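Local coordinates for PHB depolymerase (Penicillium funiculosum, PDB 2D81), which hydrolyses the ester bonds of poly(3-hydroxybutyrate), breaking this bacterial storage polyester into soluble hydroxybutyrate units, at residues G63-T68 and M109-A114; G46-A51 and K75-N80. All blocks are in the same frame, centred on the assembly; numbering follows the deposited sequence.

Contact 1: residues G63-T68 and M109-A114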
loop_
_atom_site.group_PDB
_atom_site.type_symbol
_atom_site.label_atom_id
_atom_site.label_comp_id
_atom_site.label_asym_id
_atom_site.label_seq_id
_atom_site.Cartn_x
_atom_site.Cartn_y
_atom_site.Cartn_z
ATOM N N GLY A 63 4.616 -14.530 -14.023
ATOM C CA GLY A 63 4.254 -14.494 -15.424
ATOM C C GLY A 63 4.361 -13.104 -16.026
ATOM O O GLY A 63 4.849 -12.166 -15.389
ATOM N N TYR A 64 3.908 -12.980 -17.269
ATOM C CA TYR A 64 3.915 -11.703 -17.974
ATOM C C TYR A 64 2.489 -11.237 -18.258
ATOM O O TYR A 64 1.991 -11.404 -19.372
ATOM C CB TYR A 64 4.660 -11.825 -19.309
ATOM C CG TYR A 64 6.163 -11.975 -19.208
ATOM C CD1 TYR A 64 6.746 -13.181 -18.817
ATOM C CD2 TYR A 64 7.004 -10.911 -19.530
ATOM C CE1 TYR A 64 8.131 -13.323 -18.752
ATOM C CE2 TYR A 64 8.389 -11.041 -19.467
ATOM C CZ TYR A 64 8.945 -12.247 -19.080
ATOM O OH TYR A 64 10.314 -12.379 -19.023
ATOM N N PRO A 65 1.812 -10.646 -17.263
ATOM C CA PRO A 65 0.442 -10.194 -17.525
ATOM C C PRO A 65 0.411 -9.130 -18.618
ATOM O O PRO A 65 1.348 -8.342 -18.754
ATOM C CB PRO A 65 -0.009 -9.651 -16.172
ATOM C CG PRO A 65 1.273 -9.157 -15.566
ATOM C CD PRO A 65 2.238 -10.277 -15.902
ATOM N N SER A 66 -0.662 -9.114 -19.401
ATOM C CA SER A 66 -0.826 -8.081 -20.416
ATOM C C SER A 66 -1.197 -6.766 -19.744
ATOM O O SER A 66 -1.940 -6.751 -18.763
ATOM C CB SER A 66 -1.923 -8.473 -21.408
ATOM O OG SER A 66 -2.088 -7.469 -22.398
ATOM N N ILE A 67 -0.686 -5.661 -20.274
ATOM C CA ILE A 67 -1.090 -4.351 -19.787
ATOM C C ILE A 67 -1.669 -3.494 -20.908
ATOM O O ILE A 67 -1.844 -2.287 -20.750
ATOM C CB ILE A 67 0.093 -3.593 -19.148
ATOM C CG1 ILE A 67 1.217 -3.416 -20.168
ATOM C CG2 ILE A 67 0.578 -4.338 -17.912
ATOM C CD1 ILE A 67 2.302 -2.438 -19.724
ATOM N N THR A 68 -1.979 -4.119 -22.040
ATOM C CA THR A 68 -2.558 -3.380 -23.155
ATOM C C THR A 68 -3.884 -2.742 -22.744
ATOM O O THR A 68 -4.052 -1.523 -22.841
ATOM C CB THR A 68 -2.798 -4.293 -24.373
ATOM O OG1 THR A 68 -1.573 -4.945 -24.728
ATOM C CG2 THR A 68 -3.279 -3.472 -25.560
ATOM N N MET A 109 6.040 -7.278 -11.594
ATOM C CA MET A 109 6.393 -5.923 -11.189
ATOM C C MET A 109 6.949 -5.097 -12.345
ATOM O O MET A 109 6.712 -3.893 -12.419
ATOM C CB MET A 109 7.390 -5.950 -10.027
ATOM C CG MET A 109 6.729 -6.017 -8.657
ATOM S SD MET A 109 5.683 -4.562 -8.319
ATOM C CE MET A 109 6.948 -3.301 -8.091
ATOM N N ASN A 110 7.671 -5.738 -13.259
ATOM C CA ASN A 110 8.214 -5.019 -14.405
ATOM C C ASN A 110 7.107 -4.478 -15.305
ATOM O O ASN A 110 7.262 -3.418 -15.911
ATOM C CB ASN A 110 9.135 -5.919 -15.229
ATOM C CG ASN A 110 9.774 -5.181 -16.395
ATOM O OD1 ASN A 110 10.623 -4.303 -16.204
ATOM N ND2 ASN A 110 9.359 -5.524 -17.608
ATOM N N GLN A 111 5.996 -5.206 -15.401
ATOM C CA GLN A 111 4.865 -4.742 -16.202
ATOM C C GLN A 111 4.197 -3.523 -15.571
ATOM O O GLN A 111 3.708 -2.642 -16.278
ATOM C CB GLN A 111 3.825 -5.855 -16.381
ATOM C CG GLN A 111 4.249 -6.997 -17.300
ATOM C CD GLN A 111 4.519 -6.542 -18.722
ATOM O OE1 GLN A 111 5.580 -5.994 -19.020
ATOM N NE2 GLN A 111 3.550 -6.761 -19.609
ATOM N N LEU A 112 4.166 -3.474 -14.243
ATOM C CA LEU A 112 3.701 -2.273 -13.557
ATOM C C LEU A 112 4.601 -1.093 -13.903
ATOM O O LEU A 112 4.118 0.010 -14.163
ATOM C CB LEU A 112 3.691 -2.481 -12.041
ATOM C CG LEU A 112 3.398 -1.235 -11.192
ATOM C CD1 LEU A 112 2.001 -0.703 -11.485
ATOM C CD2 LEU A 112 3.517 -1.605 -9.717
ATOM N N LYS A 113 5.911 -1.324 -13.904
ATOM C CA LYS A 113 6.858 -0.275 -14.261
ATOM C C LYS A 113 6.573 0.220 -15.676
ATOM O O LYS A 113 6.513 1.421 -15.924
ATOM C CB LYS A 113 8.290 -0.801 -14.183
ATOM C CG LYS A 113 9.349 0.237 -14.540
ATOM C CD LYS A 113 10.743 -0.352 -14.415
ATOM C CE LYS A 113 11.809 0.691 -14.696
ATOM N NZ LYS A 113 13.171 0.095 -14.655
ATOM N N ALA A 114 6.393 -0.718 -16.600
ATOM C CA ALA A 114 6.162 -0.378 -17.999
ATOM C C ALA A 114 4.858 0.393 -18.142
ATOM O O ALA A 114 4.774 1.374 -18.889
ATOM C CB ALA A 114 6.113 -1.644 -18.838
#
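Gln111, on helix 106-116 of the alpha/beta hydrolase fold, reaches across to the loop that runs into helix 68-77 and ties itself to the backbone of Pro65. Its NE2 donates to Pro65 O at 2.8 Å, with an N-H...O angle of 168°. The carbonyl oxygen lies almost in the plane of the Gln111 amide, and the donor meets it nearly end-on. A bend at chi2 (-62°) folds the glutamine so that its CG passes along the proline ring, 4.1 Å from Pro65 CG, while the amide carries on to the oxygen. Helix 106-116 follows strand 92-98 of the central sheet, and Met109 and Leu112 turn back onto Met95 of that strand, leaving Gln111 and Ala114 to meet the loop. Ile67, at the N-cap position of helix 68-77, points toward helix 106-116: CG2 packs 3.9 Å from Gln111 CB, and CD1 extends to Ala114 CB at 4.0 Å. Shortening Gln111 to an alanine is likely to leave Pro65 O without this amide donor and to open a gap beside the proline ring. Pro47, from an earlier part of the same loop, lies against both Ile67 and Gln111.

Contact 2: residues G46-A51 and K75-N80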
loop_
_atom_site.group_PDB
_atom_site.type_symbol
_atom_site.label_atom_id
_atom_site.label_comp_id
_atom_site.label_asym_id
_atom_site.label_seq_id
_atom_site.Cartn_x
_atom_site.Cartn_y
_atom_site.Cartn_z
ATOM N N GLY A 46 1.590 -5.422 -8.655
ATOM C CA GLY A 46 1.495 -5.518 -10.100
ATOM C C GLY A 46 0.702 -4.400 -10.751
ATOM O O GLY A 46 0.248 -3.474 -10.074
ATOM N N PRO A 47 0.500 -4.477 -12.077
ATOM C CA PRO A 47 -0.234 -3.483 -12.866
ATOM C C PRO A 47 -1.587 -3.042 -12.308
ATOM O O PRO A 47 -2.383 -3.853 -11.832
ATOM C CB PRO A 47 -0.369 -4.161 -14.228
ATOM C CG PRO A 47 0.887 -4.969 -14.314
ATOM C CD PRO A 47 0.946 -5.589 -12.936
ATOM N N TYR A 48 -1.833 -1.739 -12.382
ATOM C CA TYR A 48 -3.162 -1.195 -12.163
ATOM C C TYR A 48 -4.168 -1.859 -13.110
ATOM O O TYR A 48 -3.972 -1.856 -14.324
ATOM C CB TYR A 48 -3.148 0.313 -12.410
ATOM C CG TYR A 48 -4.522 0.928 -12.353
ATOM C CD1 TYR A 48 -5.128 1.219 -11.128
ATOM C CD2 TYR A 48 -5.243 1.163 -13.521
ATOM C CE1 TYR A 48 -6.421 1.726 -11.071
ATOM C CE2 TYR A 48 -6.538 1.667 -13.476
ATOM C CZ TYR A 48 -7.121 1.943 -12.252
ATOM O OH TYR A 48 -8.410 2.405 -12.209
ATOM N N ASP A 49 -5.234 -2.421 -12.543
ATOM C CA ASP A 49 -6.326 -3.037 -13.308
ATOM C C ASP A 49 -5.884 -4.361 -13.932
ATOM O O ASP A 49 -6.509 -4.849 -14.872
ATOM C CB ASP A 49 -6.822 -2.083 -14.411
ATOM C CG ASP A 49 -8.275 -2.343 -14.816
ATOM O OD1 ASP A 49 -8.551 -2.484 -16.027
ATOM O OD2 ASP A 49 -9.148 -2.386 -13.925
ATOM N N CYS A 50 -4.818 -4.946 -13.394
ATOM C CA CYS A 50 -4.238 -6.157 -13.979
ATOM C C CYS A 50 -5.278 -7.260 -14.170
ATOM O O CYS A 50 -5.321 -7.911 -15.214
ATOM C CB CYS A 50 -3.096 -6.690 -13.102
ATOM S SG CYS A 50 -2.050 -7.906 -13.980
ATOM N N ALA A 51 -6.120 -7.468 -13.162
ATOM C CA ALA A 51 -6.959 -8.661 -13.120
ATOM C C ALA A 51 -8.365 -8.458 -13.673
ATOM O O ALA A 51 -9.226 -9.321 -13.502
ATOM C CB ALA A 51 -7.040 -9.187 -11.688
ATOM N N LYS A 75 -6.038 5.520 -19.651
ATOM C CA LYS A 75 -6.242 6.644 -20.556
ATOM C C LYS A 75 -7.719 6.984 -20.684
ATOM O O LYS A 75 -8.100 8.151 -20.640
ATOM C CB LYS A 75 -5.661 6.328 -21.937
ATOM C CG LYS A 75 -4.150 6.205 -21.946
ATOM C CD LYS A 75 -3.620 5.887 -23.331
ATOM C CE LYS A 75 -2.112 5.707 -23.317
ATOM N NZ LYS A 75 -1.592 5.314 -24.654
ATOM N N SER A 76 -8.548 5.956 -20.832
ATOM C CA SER A 76 -9.971 6.159 -21.075
ATOM C C SER A 76 -10.696 6.725 -19.858
ATOM O O SER A 76 -11.582 7.569 -19.999
ATOM C CB SER A 76 -10.623 4.841 -21.496
ATOM O OG SER A 76 -10.029 4.344 -22.681
ATOM N N TRP A 77 -10.317 6.267 -18.667
ATOM C CA TRP A 77 -11.012 6.662 -17.443
ATOM C C TRP A 77 -10.500 7.973 -16.855
ATOM O O TRP A 77 -11.094 8.510 -15.923
ATOM C CB TRP A 77 -10.897 5.563 -16.379
ATOM C CG TRP A 77 -11.439 4.228 -16.806
ATOM C CD1 TRP A 77 -12.373 3.993 -17.775
ATOM C CD2 TRP A 77 -11.103 2.950 -16.253
ATOM N NE1 TRP A 77 -12.640 2.646 -17.860
ATOM C CE2 TRP A 77 -11.873 1.984 -16.938
ATOM C CE3 TRP A 77 -10.227 2.527 -15.244
ATOM C CZ2 TRP A 77 -11.792 0.617 -16.646
ATOM C CZ3 TRP A 77 -10.149 1.164 -14.954
ATOM C CH2 TRP A 77 -10.927 0.228 -15.655
ATOM N N SER A 78 -9.399 8.484 -17.396
ATOM C CA SER A 78 -8.756 9.668 -16.831
ATOM C C SER A 78 -9.725 10.839 -16.698
ATOM O O SER A 78 -10.316 11.285 -17.682
ATOM C CB SER A 78 -7.562 10.086 -17.697
ATOM O OG SER A 78 -6.933 11.242 -17.161
ATOM N N GLY A 79 -9.887 11.329 -15.473
ATOM C CA GLY A 79 -10.740 12.482 -15.249
ATOM C C GLY A 79 -12.178 12.126 -14.924
ATOM O O GLY A 79 -12.980 13.003 -14.589
ATOM N N ASN A 80 -12.509 10.843 -15.021
ATOM C CA ASN A 80 -13.843 10.368 -14.681
ATOM C C ASN A 80 -13.802 9.272 -13.624
ATOM O O ASN A 80 -13.967 9.557 -12.439
ATOM C CB ASN A 80 -14.566 9.875 -15.938
ATOM C CG ASN A 80 -15.025 11.016 -16.824
ATOM O OD1 ASN A 80 -15.800 11.874 -16.395
ATOM N ND2 ASN A 80 -14.550 11.036 -18.064
#
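The six-membered ring of Trp77 meets Tyr48 and Asp49 with its edge: Asp49 OD2 sits in the indole plane, 3.6 Å from CH2, and Tyr48 OH lies near that plane, 3.5 Å from CZ3. In this alpha/beta hydrolase fold the tryptophan is carried by helix 68-77, and its partners belong to the type II turn Pro47-Cys50 in the loop after strand 39-43. The carboxylate of Asp49 is turned 82° from the indole, and both its oxygens lie 3.6 Å from Trp77 CH2. No hydrogen bond joins the two segments; the carboxylate rests against the rim of carbons, where the partial positive charge of the ring hydrogens probably suits it. Arg52 forms a salt bridge with OD2, while Asp296 brings a second carboxylate close to the same oxygen. Tyr48 crosses the indole obliquely. With its CG anti to the backbone N (chi1 174°), the phenol extends toward Trp77, and its hydroxyl is hydrogen-bonded to Asp296 O. The helix segment then leaves through a second type II turn, closed by Asn80 N to Trp77 O at 2.9 Å. Alongside the hydroxyl, the tyrosine ring itself touches the indole, CE2 lying 3.9 Å from Trp77 CZ3.

How the contacts relate
The centres of the two contacts lie about 13 Å apart, on the same side of the chain's centre. Their segments interleave along the chain: 46-51, 63-68, 75-80, then 109-114. Segment 46-51 and most of 63-68 belong to the long loop between strand 39-43 and helix 68-77; that helix starts in contact 1 and carries Trp77 of contact 2. Helix 106-116, beyond strand 92-98, supplies the last segment. The contacts also touch directly: Pro65 CB packs 3.5 Å from Cys50 SG, part of the Cys50-Cys59 disulfide, and Leu112 CD1 lies 3.6 Å from Gly46 O. The long loop is thus packed against two helices, and it also contributes Tyr56 and Met60 to the pocket holding the hydroxybutyrate trimer.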